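Local atomic coordinates of catechol 2,3-dioxygenase (Pseudomonas sp. KL28, PDB entry 3HPY), a protein that probably catalyses the iron-dependent cleavage of catechol by dioxygen to 2-hydroxy-6-oxohexa-2,4-dienoate, in the breakdown of aromatic hydrocarbons. Residues C[41-46]-C[56-61]; C[101-106]-C[123-128]. One frame throughout, in Å; residues are numbered along the deposited sequence.

Both contacts belong to the N-terminal half of the chain, with centres about 15 Å apart. Contact 1 is the buried one: it pairs strands 43-46 and 56-60 within an eight-stranded mixed sheet, with four backbone hydrogen bonds and apolar side chains on both faces. Contact 2 is partly buried and joins two irregular loops that flank strands 107-111 and 117-121 of the same sheet; it has two backbone bonds across it, a small apolar share and exposed glutamates at its solvent-facing edge. The two meet directly, since Tyr-44 OH lies 2.8 Å from Leu-102 N, a probable hydrogen bond, and Ile-57 CD1 packs 3.6 Å from Met-101 CE.

Contact 1: residues C[41-46]-C[56-61]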
loop_
_atom_site.group_PDB
_atom_site.type_symbol
_atom_site.label_atom_id
_atom_site.label_comp_id
_atom_site.label_asym_id
_atom_site.label_seq_id
_atom_site.Cartn_x
_atom_site.Cartn_y
_atom_site.Cartn_z
ATOM N N GLY C 41 -21.138 2.303 35.619
ATOM C CA GLY C 41 -20.355 3.376 35.039
ATOM C C GLY C 41 -19.353 2.885 34.011
ATOM O O GLY C 41 -18.414 3.600 33.655
ATOM N N ARG C 42 -19.542 1.662 33.530
ATOM C CA ARG C 42 -18.634 1.116 32.532
ATOM C C ARG C 42 -19.227 1.336 31.149
ATOM O O ARG C 42 -20.432 1.180 30.953
ATOM C CB ARG C 42 -18.431 -0.376 32.767
ATOM C CG ARG C 42 -18.129 -0.725 34.198
ATOM C CD ARG C 42 -18.783 -2.042 34.530
ATOM N NE ARG C 42 -17.858 -3.166 34.481
ATOM C CZ ARG C 42 -18.242 -4.439 34.531
ATOM N NH1 ARG C 42 -19.531 -4.742 34.621
ATOM N NH2 ARG C 42 -17.342 -5.407 34.530
ATOM N N VAL C 43 -18.384 1.709 30.192
ATOM C CA VAL C 43 -18.850 1.935 28.828
ATOM C C VAL C 43 -18.202 0.901 27.908
ATOM O O VAL C 43 -16.985 0.698 27.944
ATOM C CB VAL C 43 -18.534 3.374 28.358
ATOM C CG1 VAL C 43 -17.082 3.669 28.545
ATOM C CG2 VAL C 43 -18.933 3.550 26.910
ATOM N N TYR C 44 -19.031 0.242 27.104
ATOM C CA TYR C 44 -18.570 -0.810 26.205
ATOM C C TYR C 44 -18.320 -0.341 24.773
ATOM O O TYR C 44 -19.064 0.480 24.225
ATOM C CB TYR C 44 -19.582 -1.966 26.181
ATOM C CG TYR C 44 -19.955 -2.548 27.538
ATOM C CD1 TYR C 44 -20.652 -1.788 28.482
ATOM C CD2 TYR C 44 -19.642 -3.872 27.864
ATOM C CE1 TYR C 44 -21.032 -2.329 29.707
ATOM C CE2 TYR C 44 -20.020 -4.425 29.093
ATOM C CZ TYR C 44 -20.714 -3.647 30.008
ATOM O OH TYR C 44 -21.091 -4.185 31.219
ATOM N N PHE C 45 -17.271 -0.901 24.176
ATOM C CA PHE C 45 -16.871 -0.588 22.807
ATOM C C PHE C 45 -16.594 -1.871 22.040
ATOM O O PHE C 45 -16.413 -2.934 22.634
ATOM C CB PHE C 45 -15.577 0.228 22.785
ATOM C CG PHE C 45 -15.683 1.588 23.406
ATOM C CD1 PHE C 45 -15.339 1.790 24.741
ATOM C CD2 PHE C 45 -16.051 2.685 22.634
ATOM C CE1 PHE C 45 -15.351 3.067 25.292
ATOM C CE2 PHE C 45 -16.068 3.964 23.177
ATOM C CZ PHE C 45 -15.716 4.156 24.508
ATOM N N LYS C 46 -16.548 -1.751 20.715
ATOM C CA LYS C 46 -16.237 -2.869 19.826
ATOM C C LYS C 46 -15.652 -2.303 18.528
ATOM O O LYS C 46 -15.823 -1.119 18.227
ATOM C CB LYS C 46 -17.492 -3.679 19.502
ATOM C CG LYS C 46 -18.454 -2.987 18.537
ATOM C CD LYS C 46 -19.628 -3.892 18.226
ATOM C CE LYS C 46 -19.256 -4.934 17.173
ATOM N NZ LYS C 46 -19.199 -4.293 15.816
ATOM N N TYR C 56 -13.975 -4.199 24.120
ATOM C CA TYR C 56 -13.194 -3.279 24.941
ATOM C C TYR C 56 -14.124 -2.481 25.850
ATOM O O TYR C 56 -15.080 -1.846 25.382
ATOM C CB TYR C 56 -12.405 -2.311 24.057
ATOM C CG TYR C 56 -11.171 -1.742 24.723
ATOM C CD1 TYR C 56 -9.989 -2.479 24.788
ATOM C CD2 TYR C 56 -11.176 -0.456 25.273
ATOM C CE1 TYR C 56 -8.836 -1.950 25.374
ATOM C CE2 TYR C 56 -10.026 0.084 25.864
ATOM C CZ TYR C 56 -8.860 -0.670 25.904
ATOM O OH TYR C 56 -7.713 -0.132 26.444
ATOM N N ILE C 57 -13.841 -2.514 27.148
ATOM C CA ILE C 57 -14.662 -1.802 28.119
ATOM C C ILE C 57 -13.794 -1.025 29.105
ATOM O O ILE C 57 -12.861 -1.573 29.692
ATOM C CB ILE C 57 -15.572 -2.771 28.927
ATOM C CG1 ILE C 57 -16.249 -3.788 28.000
ATOM C CG2 ILE C 57 -16.673 -1.983 29.602
ATOM C CD1 ILE C 57 -15.520 -5.105 27.878
ATOM N N ILE C 58 -14.105 0.255 29.285
ATOM C CA ILE C 58 -13.333 1.073 30.201
ATOM C C ILE C 58 -14.116 1.412 31.458
ATOM O O ILE C 58 -15.351 1.495 31.443
ATOM C CB ILE C 58 -12.847 2.376 29.528
ATOM C CG1 ILE C 58 -13.990 3.020 28.748
ATOM C CG2 ILE C 58 -11.674 2.069 28.610
ATOM C CD1 ILE C 58 -13.707 4.420 28.288
ATOM N N ARG C 59 -13.375 1.601 32.544
ATOM C CA ARG C 59 -13.947 1.916 33.846
ATOM C C ARG C 59 -13.052 2.916 34.582
ATOM O O ARG C 59 -11.860 2.659 34.777
ATOM C CB ARG C 59 -14.072 0.631 34.667
ATOM C CG ARG C 59 -14.526 0.828 36.101
ATOM C CD ARG C 59 -14.677 -0.520 36.813
ATOM N NE ARG C 59 -13.404 -1.210 37.022
ATOM C CZ ARG C 59 -12.606 -1.008 38.065
ATOM N NH1 ARG C 59 -12.946 -0.130 39.001
ATOM N NH2 ARG C 59 -11.472 -1.689 38.179
ATOM N N GLU C 60 -13.625 4.047 34.990
ATOM C CA GLU C 60 -12.860 5.073 35.697
ATOM C C GLU C 60 -12.396 4.537 37.038
ATOM O O GLU C 60 -13.177 4.452 37.984
ATOM C CB GLU C 60 -13.701 6.337 35.919
ATOM C CG GLU C 60 -12.910 7.483 36.550
ATOM C CD GLU C 60 -13.730 8.743 36.752
ATOM O OE1 GLU C 60 -14.236 9.302 35.756
ATOM O OE2 GLU C 60 -13.864 9.180 37.912
ATOM N N ALA C 61 -11.123 4.170 37.121
ATOM C CA ALA C 61 -10.591 3.639 38.362
ATOM C C ALA C 61 -9.527 4.550 38.946
ATOM O O ALA C 61 -9.029 5.461 38.285
ATOM C CB ALA C 61 -10.023 2.253 38.137
#
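The beta hairpin of strands 43-46 and 56-60 is built on the pairs Val-43 with Ile-58 and Phe-45 with Tyr-56, both antiparallel and hydrogen-bonded; between them Tyr-44 and Ile-57 form a non-hydrogen-bonded pair, CA to CA 4.5 Å. The strand axes run 154° apart. Phe-45 N reaches Tyr-56 O at 2.7 Å, nearly along the C=O axis, whereas Tyr-56 N returns to Phe-45 O from above the carbonyl plane, at 3.1 Å.

On one face, Ile-57 CG2 sits over the Tyr-44 ring, 3.9 Å from the centroid and 12° off the normal, a CH-pi contact; Ile-57 CG1 approaches Tyr-44 CD2 at the same ring. Tyr-44 OH has Asp-38 OD2 as a partner besides Leu-102. On the other face, Ile-58 CG1 stands between backbone N and carbonyl carbon (chi1 46°), and the extended chi2 carries CD1 to the Phe-45 ring edge, 3.7 Å from CE1. Helix 19-29 packs on this face alone, through Leu-19 and Tyr-26, the latter also bonding Tyr-56 OH. The order strand 9-16, helix 19-29, strands 33-37, 43-46 and 56-60 is that of the beta-alpha-beta-beta-beta module of the vicinal oxygen chelate fold.

Contact 2: residues C[101-106]-C[123-128]; sequences MLETGE and EKTCVG
Around Thr-104 and Lys-124, whose CA atoms lie 4.4 Å apart, the loops 101-106 and 123-128 share a single backbone bridge. Thr-125 N donates to Glu-103 O at 3.0 Å, nearly straight at 168° and close to the direction of the carbonyl bond. Gly-105 N reaches Glu-123 O at 3.1 Å; here the N-H is again straight, but it comes from well above the carbonyl plane, 62° out of it. Lys-124 CA adds a CA-H...O contact to Glu-103 O, which therefore receives both an N-H and a C-H from the opposing loop. A type II beta turn from Met-101 to Thr-104, closed by Thr-104 N to Met-101 O, presents that carbonyl.

On the exposed side the Glu-103 side chain bends at chi2 (-57°), bringing OE1 to 3.2 Å from Thr-125 OG1. This is a possible hydrogen bond, although the hydroxyl has another acceptor within reach. Glu-103 CB also packs against Thr-125 CB. On the buried side Thr-104 and Lys-124 lie alongside one another. The Thr-104 hydroxyl donates to Leu-102 O at 2.7 Å, within its own turn, and turns its oxygen towards Lys-124 CE, 3.8 Å away; Thr-104 CG2 meets Glu-123 O at 3.6 Å. Lys-124 leaves the backbone with CG anti to N and bends at chi3, carrying NZ past the threonine to Ser-54 O and His-11 ND1. Glu-123 CB rests against Gly-105 CA at 3.9 Å, a close approach to a residue without a side chain.

The polar chemistry thus divides by depth: backbone bonds join the loops, a carboxylate and a hydroxyl meet at the surface, and inside, the lysine ammonium is satisfied by the neighbouring loop and strand 9-16, tying segment 123-128 to both.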
loop_
_atom_site.group_PDB
_atom_site.type_symbol
_atom_site.label_atom_id
_atom_site.label_comp_id
_atom_site.label_asym_id
_atom_site.label_seq_id
_atom_site.Cartn_x
_atom_site.Cartn_y
_atom_site.Cartn_z
ATOM N N MET C 101 -22.194 -8.338 33.047
ATOM C CA MET C 101 -21.665 -7.510 31.967
ATOM C C MET C 101 -22.804 -7.369 30.957
ATOM O O MET C 101 -23.521 -8.333 30.681
ATOM C CB MET C 101 -20.460 -8.185 31.291
ATOM C CG MET C 101 -19.113 -7.548 31.605
ATOM S SD MET C 101 -17.706 -8.261 30.666
ATOM C CE MET C 101 -17.919 -7.484 29.074
ATOM N N LEU C 102 -22.972 -6.167 30.415
ATOM C CA LEU C 102 -24.024 -5.904 29.439
ATOM C C LEU C 102 -23.994 -6.887 28.270
ATOM O O LEU C 102 -22.929 -7.219 27.740
ATOM C CB LEU C 102 -23.889 -4.480 28.903
ATOM C CG LEU C 102 -25.015 -3.491 29.174
ATOM C CD1 LEU C 102 -24.592 -2.117 28.691
ATOM C CD2 LEU C 102 -26.278 -3.940 28.474
ATOM N N GLU C 103 -25.182 -7.347 27.889
ATOM C CA GLU C 103 -25.365 -8.277 26.780
ATOM C C GLU C 103 -24.451 -9.495 26.815
ATOM O O GLU C 103 -24.288 -10.183 25.804
ATOM C CB GLU C 103 -25.185 -7.530 25.462
ATOM C CG GLU C 103 -26.069 -6.302 25.362
ATOM C CD GLU C 103 -27.543 -6.627 25.531
ATOM O OE1 GLU C 103 -28.113 -7.328 24.669
ATOM O OE2 GLU C 103 -28.135 -6.185 26.535
ATOM N N THR C 104 -23.882 -9.774 27.986
ATOM C CA THR C 104 -22.976 -10.904 28.153
ATOM C C THR C 104 -23.509 -12.045 29.018
ATOM O O THR C 104 -24.260 -11.831 29.983
ATOM C CB THR C 104 -21.654 -10.440 28.762
ATOM O OG1 THR C 104 -21.226 -9.251 28.090
ATOM C CG2 THR C 104 -20.587 -11.525 28.618
ATOM N N GLY C 105 -23.093 -13.259 28.665
ATOM C CA GLY C 105 -23.503 -14.439 29.393
ATOM C C GLY C 105 -22.549 -14.683 30.537
ATOM O O GLY C 105 -21.588 -13.940 30.728
ATOM N N GLU C 106 -22.809 -15.721 31.311
ATOM C CA GLU C 106 -21.945 -16.013 32.430
ATOM C C GLU C 106 -20.583 -16.409 31.887
ATOM O O GLU C 106 -20.481 -16.962 30.792
ATOM C CB GLU C 106 -22.539 -17.139 33.248
ATOM C CG GLU C 106 -22.675 -18.384 32.452
ATOM C CD GLU C 106 -23.151 -19.545 33.281
ATOM O OE1 GLU C 106 -23.189 -20.660 32.730
ATOM O OE2 GLU C 106 -23.487 -19.353 34.473
ATOM N N GLU C 123 -21.214 -16.823 25.618
ATOM C CA GLU C 123 -22.315 -15.993 25.166
ATOM C C GLU C 123 -22.076 -14.493 25.220
ATOM O O GLU C 123 -21.472 -13.962 26.155
ATOM C CB GLU C 123 -23.585 -16.347 25.947
ATOM C CG GLU C 123 -24.090 -17.767 25.704
ATOM C CD GLU C 123 -25.319 -18.098 26.539
ATOM O OE1 GLU C 123 -26.327 -17.367 26.425
ATOM O OE2 GLU C 123 -25.277 -19.087 27.307
ATOM N N LYS C 124 -22.562 -13.824 24.182
ATOM C CA LYS C 124 -22.462 -12.381 24.040
ATOM C C LYS C 124 -23.265 -12.006 22.806
ATOM O O LYS C 124 -22.998 -12.485 21.701
ATOM C CB LYS C 124 -21.005 -11.947 23.882
ATOM C CG LYS C 124 -20.844 -10.444 23.686
ATOM C CD LYS C 124 -19.381 -10.007 23.735
ATOM C CE LYS C 124 -18.846 -9.938 25.161
ATOM N NZ LYS C 124 -17.473 -9.349 25.190
ATOM N N THR C 125 -24.254 -11.150 23.007
ATOM C CA THR C 125 -25.133 -10.714 21.935
ATOM C C THR C 125 -24.420 -10.274 20.662
ATOM O O THR C 125 -23.438 -9.534 20.710
ATOM C CB THR C 125 -26.037 -9.563 22.419
ATOM O OG1 THR C 125 -26.762 -9.986 23.579
ATOM C CG2 THR C 125 -27.022 -9.160 21.334
ATOM N N CYS C 126 -24.929 -10.748 19.528
ATOM C CA CYS C 126 -24.399 -10.409 18.214
ATOM C C CYS C 126 -25.156 -9.197 17.696
ATOM O O CYS C 126 -26.358 -9.286 17.434
ATOM C CB CYS C 126 -24.591 -11.578 17.240
ATOM S SG CYS C 126 -24.298 -11.150 15.489
ATOM N N VAL C 127 -24.457 -8.073 17.547
ATOM C CA VAL C 127 -25.080 -6.837 17.072
ATOM C C VAL C 127 -24.805 -6.591 15.591
ATOM O O VAL C 127 -25.479 -5.770 14.959
ATOM C CB VAL C 127 -24.572 -5.610 17.870
ATOM C CG1 VAL C 127 -25.467 -4.395 17.604
ATOM C CG2 VAL C 127 -24.546 -5.936 19.355
ATOM N N GLY C 128 -23.823 -7.307 15.039
ATOM C CA GLY C 128 -23.472 -7.142 13.637
ATOM C C GLY C 128 -22.386 -6.091 13.473
ATOM O O GLY C 128 -22.008 -5.458 14.453
#